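Long-range contacts in TRAP dicarboxylate transporter, DctP subunit (Ochrobactrum anthropi, PDB 4P47), which probably captures a small organic acid in the periplasm and delivers it to a TRAP-type membrane transporter: residues L149-L154 and L232-Y237; R158-K163 and G290-E295; T174-V179 and A191-Y196. One frame throughout, in Å; residues are numbered along the deposited sequence. Where two conformers were deposited one is given.

Interaction 1. Residues L149-L154 and L232-Y237; sequences LGFRNL and LTRHQY
The F151 ring is sandwiched: Y237 presents its edge to one face in a T-shaped stack, centroids 4.7 Å apart and planes at 60°, while R234 lays its methylenes on the opposite face. There, in the conformer given of the two deposited, R234 CD stands 3.6 Å from the F151 ring centroid, a CH-pi contact. Y237 keeps CG anti to its backbone N (chi1 178°), which carries CD1 against F151; its hydroxyl bonds E148. The H235 imidazole has R152 O over one face and N153 O at its edge, 3.4 Å from H235 CE1. With an alanine in place of F151, the edge of Y237 would probably lose the face it packs on, leaving a gap beside it.

The strands run antiparallel, with a straight bond of 2.9 Å from R152 N to Q236 O (173°). Beyond it the 232-237 strand leaves extended geometry, R234 having a positive phi, and a side chain takes over: N153 OD1 accepts R234 N at 2.8 Å, nearly along the C=O axis, while N153 ND2 binds N215. At the other end L149 and G150 both face N238 in a classic beta bulge, whose backbone angles at G150 suit glycine.

H235 ND1 and T233 OG1 share a hydrogen bond of 2.8 Å, and H235 NE2 reaches E212, which also forms a salt bridge with R152 NE. With both ring nitrogens engaged, H235 is held against rotation. E212 thus ties the two strands together through their side chains, and its negative charge would tend to offset the positive charge of the buried R152.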
loop_
_atom_site.group_PDB
_atom_site.type_symbol
_atom_site.label_atom_id
_atom_site.label_comp_id
_atom_site.label_asym_id
_atom_site.label_seq_id
_atom_site.Cartn_x
_atom_site.Cartn_y
_atom_site.Cartn_z
ATOM N N LEU A 149 0.899 3.965 -1.127
ATOM C CA LEU A 149 1.474 4.099 0.208
ATOM C C LEU A 149 2.960 3.763 0.121
ATOM O O LEU A 149 3.806 4.633 0.289
ATOM C CB LEU A 149 0.746 3.231 1.241
ATOM C CG LEU A 149 1.059 3.521 2.704
ATOM C CD1 LEU A 149 2.421 3.000 3.082
ATOM C CD2 LEU A 149 0.960 4.994 3.049
ATOM N N GLY A 150 3.287 2.526 -0.218
ATOM C CA GLY A 150 4.676 2.185 -0.461
ATOM C C GLY A 150 5.022 0.734 -0.207
ATOM O O GLY A 150 4.181 -0.074 0.180
ATOM N N PHE A 151 6.289 0.415 -0.409
ATOM C CA PHE A 151 6.797 -0.902 -0.068
ATOM C C PHE A 151 6.919 -1.099 1.438
ATOM O O PHE A 151 7.200 -0.177 2.205
ATOM C CB PHE A 151 8.173 -1.133 -0.730
ATOM C CG PHE A 151 8.087 -1.310 -2.214
ATOM C CD1 PHE A 151 7.645 -2.503 -2.760
ATOM C CD2 PHE A 151 8.389 -0.261 -3.061
ATOM C CE1 PHE A 151 7.528 -2.631 -4.131
ATOM C CE2 PHE A 151 8.279 -0.397 -4.417
ATOM C CZ PHE A 151 7.836 -1.573 -4.946
ATOM N N ARG A 152 6.724 -2.345 1.841
ATOM C CA ARG A 152 7.039 -2.782 3.190
ATOM C C ARG A 152 8.401 -3.439 3.203
ATOM O O ARG A 152 8.657 -4.355 2.415
ATOM C CB ARG A 152 5.969 -3.750 3.701
ATOM C CG ARG A 152 4.566 -3.188 3.573
ATOM C CD ARG A 152 3.538 -4.054 4.234
ATOM N NE ARG A 152 3.659 -4.058 5.691
ATOM C CZ ARG A 152 3.141 -3.159 6.510
ATOM N NH1 ARG A 152 2.452 -2.138 6.050
ATOM N NH2 ARG A 152 3.314 -3.309 7.806
ATOM N N ASN A 153 9.269 -2.939 4.079
ATOM C CA ASN A 153 10.637 -3.405 4.261
ATOM C C ASN A 153 10.853 -3.907 5.693
ATOM O O ASN A 153 9.909 -3.967 6.492
ATOM C CB ASN A 153 11.590 -2.270 3.875
ATOM C CG ASN A 153 11.502 -1.927 2.392
ATOM O OD1 ASN A 153 11.468 -2.817 1.526
ATOM N ND2 ASN A 153 11.463 -0.645 2.085
ATOM N N LEU A 154 12.078 -4.283 6.028
ATOM C CA LEU A 154 12.349 -5.023 7.260
ATOM C C LEU A 154 13.522 -4.426 8.023
ATOM O O LEU A 154 14.621 -4.340 7.488
ATOM C CB LEU A 154 12.692 -6.468 6.885
ATOM C CG LEU A 154 13.044 -7.399 8.034
ATOM C CD1 LEU A 154 11.878 -7.612 8.974
ATOM C CD2 LEU A 154 13.524 -8.730 7.493
ATOM N N LEU A 232 15.877 -3.572 2.293
ATOM C CA LEU A 232 14.815 -3.232 1.364
ATOM C C LEU A 232 14.250 -4.534 0.788
ATOM O O LEU A 232 14.437 -4.862 -0.383
ATOM C CB LEU A 232 15.341 -2.291 0.284
ATOM C CG LEU A 232 15.960 -0.984 0.800
ATOM C CD1 LEU A 232 16.299 -0.044 -0.368
ATOM C CD2 LEU A 232 15.056 -0.277 1.814
ATOM N N THR A 233 13.589 -5.302 1.636
ATOM C CA THR A 233 13.034 -6.597 1.227
ATOM C C THR A 233 11.922 -6.437 0.206
ATOM O O THR A 233 11.698 -7.332 -0.601
ATOM C CB THR A 233 12.448 -7.324 2.437
ATOM O OG1 THR A 233 11.711 -6.383 3.203
ATOM C CG2 THR A 233 13.523 -7.942 3.312
ATOM N N ARG A 234 11.216 -5.313 0.249
ATOM C CA ARG A 234 10.042 -5.105 -0.585
ATOM C C ARG A 234 9.143 -6.354 -0.570
ATOM O O ARG A 234 8.588 -6.776 -1.585
ATOM C CB ARG A 234 10.435 -4.680 -2.008
ATOM C CG ARG A 234 11.195 -3.369 -2.042
ATOM C CD ARG A 234 11.314 -2.805 -3.444
ATOM N NE ARG A 234 12.072 -1.557 -3.434
ATOM C CZ ARG A 234 13.382 -1.470 -3.609
ATOM N NH1 ARG A 234 14.110 -2.551 -3.835
ATOM N NH2 ARG A 234 13.973 -0.286 -3.571
ATOM N N HIS A 235 8.974 -6.937 0.604
ATOM C CA HIS A 235 8.281 -8.212 0.706
ATOM C C HIS A 235 6.805 -8.083 0.392
ATOM O O HIS A 235 6.185 -9.072 0.016
ATOM C CB HIS A 235 8.508 -8.894 2.067
ATOM C CG HIS A 235 8.154 -8.038 3.238
ATOM N ND1 HIS A 235 9.078 -7.226 3.848
ATOM C CD2 HIS A 235 6.985 -7.850 3.896
ATOM C CE1 HIS A 235 8.496 -6.572 4.836
ATOM N NE2 HIS A 235 7.229 -6.928 4.892
ATOM N N GLN A 236 6.242 -6.898 0.606
ATOM C CA GLN A 236 4.907 -6.578 0.140
ATOM C C GLN A 236 4.920 -5.137 -0.348
ATOM O O GLN A 236 5.836 -4.379 -0.053
ATOM C CB GLN A 236 3.896 -6.699 1.270
ATOM C CG GLN A 236 3.651 -8.121 1.720
ATOM C CD GLN A 236 2.920 -8.127 3.023
ATOM O OE1 GLN A 236 3.469 -7.730 4.073
ATOM N NE2 GLN A 236 1.671 -8.530 2.993
ATOM N N TYR A 237 3.900 -4.786 -1.121
ATOM C CA TYR A 237 3.693 -3.433 -1.611
ATOM C C TYR A 237 2.286 -3.052 -1.236
ATOM O O TYR A 237 1.371 -3.823 -1.490
ATOM C CB TYR A 237 3.841 -3.363 -3.120
ATOM C CG TYR A 237 3.572 -1.968 -3.669
ATOM C CD1 TYR A 237 4.521 -0.959 -3.570
ATOM C CD2 TYR A 237 2.370 -1.665 -4.294
ATOM C CE1 TYR A 237 4.270 0.319 -4.073
ATOM C CE2 TYR A 237 2.129 -0.403 -4.814
ATOM C CZ TYR A 237 3.078 0.571 -4.700
ATOM O OH TYR A 237 2.815 1.822 -5.231
#

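Interaction 2. Residues R158-K163 and G290-E295; sequences RHPVAK and GMQVTE
P160 sets its ring against the side-chain amide of Q292, with P160 CG 3.6 Å from Q292 NE2, where the irregular loop 158-163 lies along strand 292-295. Van der Waals packing of this kind carries most of the small surface contact. Q292 reaches that far because its chain is fully extended, CG being anti to the backbone N (chi1 176°). Two residues on, T294 points the same way, as alternate residues of a strand do. Its methyl CG2 lies 3.6 Å from V161 O and 4.2 Å from A162 CB. The beta-branched threonine suits an extended strand, proline suits the extended backbone of the loop (phi -60°), and alanine offers only a methyl, which just reaches T294 CG2.

Polar contact between the segments passes through water. One molecule donates to A162 O at 3.3 Å and to E295 O at 3.1 Å, bridging two carbonyl oxygens that, both being acceptors, could not bond each other.

Protein hydrogen bonds anchor each segment to its own surroundings. V161 O accepts T231 OG1 of strand 229-245, and the carboxylate of D166 receives A162 N. On the other side Q292 and T294 pair through their backbones with L230, and T294 also with L232.

Strand 229-245 is therefore the common support of both segments. With no charged pair and only a water bridge between them, the direct contact relies on a few van der Waals touches, and it is probably weaker than the bonds that hold each segment to that strand.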
loop_
_atom_site.group_PDB
_atom_site.type_symbol
_atom_site.label_atom_id
_atom_site.label_comp_id
_atom_site.label_asym_id
_atom_site.label_seq_id
_atom_site.Cartn_x
_atom_site.Cartn_y
_atom_site.Cartn_z
ATOM N N ARG A 158 19.631 -7.295 15.247
ATOM C CA ARG A 158 20.568 -8.416 15.458
ATOM C C ARG A 158 21.696 -8.442 14.416
ATOM O O ARG A 158 22.880 -8.490 14.775
ATOM C CB ARG A 158 19.841 -9.759 15.399
ATOM C CG ARG A 158 18.745 -9.982 16.406
ATOM C CD ARG A 158 19.282 -10.470 17.729
ATOM N NE ARG A 158 20.032 -9.418 18.396
ATOM C CZ ARG A 158 19.471 -8.359 18.970
ATOM N NH1 ARG A 158 18.149 -8.214 18.958
ATOM N NH2 ARG A 158 20.231 -7.440 19.553
ATOM N N HIS A 159 21.358 -8.443 13.129
ATOM C CA HIS A 159 22.372 -8.578 12.074
ATOM C C HIS A 159 21.776 -8.232 10.725
ATOM O O HIS A 159 20.557 -8.265 10.566
ATOM C CB HIS A 159 22.935 -9.998 12.022
ATOM C CG HIS A 159 21.883 -11.060 11.924
ATOM N ND1 HIS A 159 21.600 -11.931 12.956
ATOM C CD2 HIS A 159 21.027 -11.376 10.925
ATOM C CE1 HIS A 159 20.633 -12.747 12.589
ATOM N NE2 HIS A 159 20.261 -12.429 11.362
ATOM N N PRO A 160 22.617 -7.917 9.726
ATOM C CA PRO A 160 22.047 -7.632 8.409
ATOM C C PRO A 160 21.257 -8.831 7.852
ATOM O O PRO A 160 21.608 -9.994 8.101
ATOM C CB PRO A 160 23.287 -7.345 7.543
ATOM C CG PRO A 160 24.355 -6.948 8.502
ATOM C CD PRO A 160 24.069 -7.675 9.774
ATOM N N VAL A 161 20.186 -8.539 7.124
ATOM C CA VAL A 161 19.415 -9.556 6.424
ATOM C C VAL A 161 19.626 -9.432 4.918
ATOM O O VAL A 161 19.224 -8.454 4.265
ATOM C CB VAL A 161 17.937 -9.446 6.777
ATOM C CG1 VAL A 161 17.114 -10.304 5.824
ATOM C CG2 VAL A 161 17.723 -9.861 8.215
ATOM N N ALA A 162 20.256 -10.445 4.348
ATOM C CA ALA A 162 20.529 -10.450 2.912
ATOM C C ALA A 162 19.953 -11.685 2.201
ATOM O O ALA A 162 20.003 -11.791 0.965
ATOM C CB ALA A 162 22.027 -10.337 2.687
ATOM N N LYS A 163 19.421 -12.620 2.975
ATOM C CA LYS A 163 18.964 -13.900 2.455
ATOM C C LYS A 163 18.125 -14.585 3.522
ATOM O O LYS A 163 18.092 -14.157 4.674
ATOM C CB LYS A 163 20.169 -14.777 2.079
ATOM C CG LYS A 163 21.075 -15.120 3.250
ATOM C CD LYS A 163 22.269 -15.965 2.835
ATOM C CE LYS A 163 23.209 -16.194 4.003
ATOM N NZ LYS A 163 23.822 -14.917 4.452
ATOM N N GLY A 290 23.032 6.293 10.615
ATOM C CA GLY A 290 23.979 5.217 10.825
ATOM C C GLY A 290 23.380 3.815 10.799
ATOM O O GLY A 290 24.055 2.851 11.174
ATOM N N MET A 291 22.134 3.695 10.361
ATOM C CA MET A 291 21.579 2.394 10.038
ATOM C C MET A 291 22.279 1.859 8.808
ATOM O O MET A 291 22.574 2.603 7.881
ATOM C CB MET A 291 20.084 2.497 9.766
ATOM C CG MET A 291 19.272 2.801 10.984
ATOM S SD MET A 291 17.501 2.583 10.738
ATOM C CE MET A 291 17.359 0.805 10.591
ATOM N N GLN A 292 22.489 0.548 8.772
ATOM C CA GLN A 292 23.078 -0.094 7.609
ATOM C C GLN A 292 21.940 -0.582 6.725
ATOM O O GLN A 292 21.093 -1.340 7.177
ATOM C CB GLN A 292 23.939 -1.284 8.054
ATOM C CG GLN A 292 24.536 -2.103 6.883
ATOM C CD GLN A 292 25.356 -3.333 7.313
ATOM O OE1 GLN A 292 25.821 -3.429 8.443
ATOM N NE2 GLN A 292 25.526 -4.275 6.392
ATOM N N VAL A 293 21.948 -0.176 5.464
ATOM C CA VAL A 293 20.885 -0.519 4.524
ATOM C C VAL A 293 21.381 -1.552 3.506
ATOM O O VAL A 293 22.385 -1.362 2.801
ATOM C CB VAL A 293 20.360 0.739 3.805
ATOM C CG1 VAL A 293 19.192 0.400 2.889
ATOM C CG2 VAL A 293 19.950 1.790 4.807
ATOM N N THR A 294 20.664 -2.657 3.448
ATOM C CA THR A 294 20.977 -3.734 2.543
ATOM C C THR A 294 19.926 -3.809 1.450
ATOM O O THR A 294 18.739 -3.738 1.721
ATOM C CB THR A 294 21.046 -5.072 3.310
ATOM O OG1 THR A 294 22.068 -4.992 4.317
ATOM C CG2 THR A 294 21.370 -6.222 2.361
ATOM N N GLU A 295 20.378 -3.919 0.202
ATOM C CA GLU A 295 19.492 -4.142 -0.935
ATOM C C GLU A 295 19.623 -5.580 -1.387
ATOM O O GLU A 295 20.675 -6.194 -1.243
ATOM C CB GLU A 295 19.869 -3.224 -2.094
ATOM C CG GLU A 295 19.681 -1.756 -1.792
ATOM C CD GLU A 295 19.997 -0.877 -2.983
ATOM O OE1 GLU A 295 20.867 -1.267 -3.794
ATOM O OE2 GLU A 295 19.378 0.201 -3.106
HETATM O O HOH W 1 21.247 -9.195 -0.610
#

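Interaction 3. Residues T174-V179 and A191-Y196; sequences TLQSPV and AVPLPY
A191 opens the second segment by resting its methyl on T174, CB lying 3.4 Å from T174 OG1. That hydroxyl turns back to its own chain and donates to L175 O at 2.9 Å, so the small apolar alanine can sit beside it without competing for the bond. V192 makes the direct link: its O accepts T174 N at 3.2 Å (155°), and its backbone also pairs with I172, so that it bonds on both sides of R173 in the manner of parallel strands. P193 needs no N-H here, since in a parallel pair the next rung would fall to L194; its ring packs on the aliphatic part of Q176, P193 CB 3.8 Å from Q176 CG. At L194 the chains have parted, and a water takes the place of that rung, accepting L194 N at 2.9 Å and donating to T174 O at the same distance.

The contact lies at the C-terminal ends of strands 171-173 and 190-192, the two parallel strands of a beta-alpha-beta unit. Its connecting helix, 178-186, sends F184 against both T174 and A191. Strand 210-213 brings E212 beside T174, L194 packs on helix 196-205, and L194 O accepts R173 NE.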
loop_
_atom_site.group_PDB
_atom_site.type_symbol
_atom_site.label_atom_id
_atom_site.label_comp_id
_atom_site.label_asym_id
_atom_site.label_seq_id
_atom_site.Cartn_x
_atom_site.Cartn_y
_atom_site.Cartn_z
ATOM N N THR A 174 4.921 -8.072 13.002
ATOM C CA THR A 174 4.278 -8.040 11.693
ATOM C C THR A 174 2.806 -7.700 11.820
ATOM O O THR A 174 2.185 -7.934 12.856
ATOM C CB THR A 174 4.377 -9.418 10.955
ATOM O OG1 THR A 174 3.524 -10.395 11.576
ATOM C CG2 THR A 174 5.795 -9.949 10.955
ATOM N N LEU A 175 2.218 -7.225 10.737
ATOM C CA LEU A 175 0.762 -7.241 10.636
ATOM C C LEU A 175 0.268 -8.691 10.805
ATOM O O LEU A 175 0.977 -9.669 10.522
ATOM C CB LEU A 175 0.272 -6.625 9.317
ATOM C CG LEU A 175 0.669 -5.163 9.115
ATOM C CD1 LEU A 175 0.060 -4.647 7.829
ATOM C CD2 LEU A 175 0.238 -4.333 10.303
ATOM N N GLN A 176 -0.953 -8.804 11.313
ATOM C CA GLN A 176 -1.413 -10.078 11.830
ATOM C C GLN A 176 -2.538 -10.688 11.006
ATOM O O GLN A 176 -3.141 -11.678 11.423
ATOM C CB GLN A 176 -1.831 -9.935 13.298
ATOM C CG GLN A 176 -0.657 -9.658 14.233
ATOM C CD GLN A 176 0.321 -10.805 14.309
ATOM O OE1 GLN A 176 1.529 -10.669 13.987
ATOM N NE2 GLN A 176 -0.175 -11.942 14.723
ATOM N N SER A 177 -2.802 -10.161 9.817
ATOM C CA SER A 177 -3.724 -10.836 8.905
ATOM C C SER A 177 -3.043 -12.090 8.331
ATOM O O SER A 177 -1.851 -12.313 8.535
ATOM C CB SER A 177 -4.157 -9.890 7.789
ATOM O OG SER A 177 -3.060 -9.565 6.962
ATOM N N PRO A 178 -3.825 -12.945 7.651
ATOM C CA PRO A 178 -3.241 -14.259 7.328
ATOM C C PRO A 178 -2.016 -14.237 6.396
ATOM O O PRO A 178 -1.104 -15.034 6.629
ATOM C CB PRO A 178 -4.412 -15.016 6.699
ATOM C CG PRO A 178 -5.621 -14.422 7.364
ATOM C CD PRO A 178 -5.297 -12.954 7.556
ATOM N N VAL A 179 -1.971 -13.368 5.391
ATOM C CA VAL A 179 -0.847 -13.392 4.471
ATOM C C VAL A 179 0.492 -13.062 5.158
ATOM O O VAL A 179 1.441 -13.826 5.034
ATOM C CB VAL A 179 -1.109 -12.526 3.216
ATOM C CG1 VAL A 179 0.119 -12.480 2.340
ATOM C CG2 VAL A 179 -2.297 -13.086 2.439
ATOM N N ALA A 191 6.260 -14.220 13.775
ATOM C CA ALA A 191 5.437 -13.100 13.322
ATOM C C ALA A 191 4.663 -12.565 14.521
ATOM O O ALA A 191 3.523 -12.972 14.786
ATOM C CB ALA A 191 4.496 -13.557 12.224
ATOM N N VAL A 192 5.284 -11.633 15.232
ATOM C CA VAL A 192 4.860 -11.231 16.557
ATOM C C VAL A 192 3.758 -10.174 16.525
ATOM O O VAL A 192 3.888 -9.163 15.823
ATOM C CB VAL A 192 6.064 -10.672 17.333
ATOM C CG1 VAL A 192 5.647 -10.202 18.713
ATOM C CG2 VAL A 192 7.154 -11.722 17.427
ATOM N N PRO A 193 2.662 -10.382 17.269
ATOM C CA PRO A 193 1.599 -9.387 17.406
ATOM C C PRO A 193 1.938 -8.341 18.462
ATOM O O PRO A 193 2.311 -8.712 19.576
ATOM C CB PRO A 193 0.396 -10.231 17.860
ATOM C CG PRO A 193 1.031 -11.311 18.666
ATOM C CD PRO A 193 2.324 -11.642 17.949
ATOM N N LEU A 194 1.846 -7.063 18.123
ATOM C CA LEU A 194 2.037 -6.012 19.097
ATOM C C LEU A 194 1.378 -4.732 18.628
ATOM O O LEU A 194 1.566 -4.350 17.483
ATOM C CB LEU A 194 3.528 -5.752 19.308
ATOM C CG LEU A 194 3.867 -4.837 20.481
ATOM C CD1 LEU A 194 3.601 -5.560 21.787
ATOM C CD2 LEU A 194 5.300 -4.390 20.392
ATOM N N PRO A 195 0.604 -4.063 19.510
ATOM C CA PRO A 195 0.060 -2.756 19.130
ATOM C C PRO A 195 1.159 -1.774 18.743
ATOM O O PRO A 195 2.221 -1.723 19.372
ATOM C CB PRO A 195 -0.657 -2.293 20.403
ATOM C CG PRO A 195 -0.993 -3.566 21.121
ATOM C CD PRO A 195 0.157 -4.476 20.851
ATOM N N TYR A 196 0.923 -1.006 17.695
ATOM C CA TYR A 196 1.959 -0.151 17.143
ATOM C C TYR A 196 2.550 0.807 18.186
ATOM O O TYR A 196 3.762 1.068 18.191
ATOM C CB TYR A 196 1.429 0.655 15.956
ATOM C CG TYR A 196 2.503 1.389 15.195
ATOM C CD1 TYR A 196 3.293 0.713 14.284
ATOM C CD2 TYR A 196 2.728 2.746 15.372
ATOM C CE1 TYR A 196 4.274 1.355 13.582
ATOM C CE2 TYR A 196 3.724 3.400 14.664
ATOM C CZ TYR A 196 4.492 2.694 13.768
ATOM O OH TYR A 196 5.488 3.298 13.013
HETATM O O HOH W 2 1.318 -6.722 15.286
#

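In the fold
From the N terminus, the chain reaches 149-154 first, then the loop 158-163, and soon afterwards the beta-alpha-beta unit whose short loop, 174-179 to 191-196, is closed by interaction 3. Interaction 1 closes next, when strand 229-245 returns beside strand 141-156; interaction 2 closes last, after the long helix 254-288. Interaction 3 therefore lies within both larger loops, whereas interactions 1 and 2 cross. Those two meet where L232 packs on V293 and E295 and L232 N probably bonds T294 O. Interactions 1 and 3 touch through R152 and L175, while 2 and 3 stay about 12 Å apart at their nearest atoms. All three reach one mixed sheet, through its strands or the loops beside them.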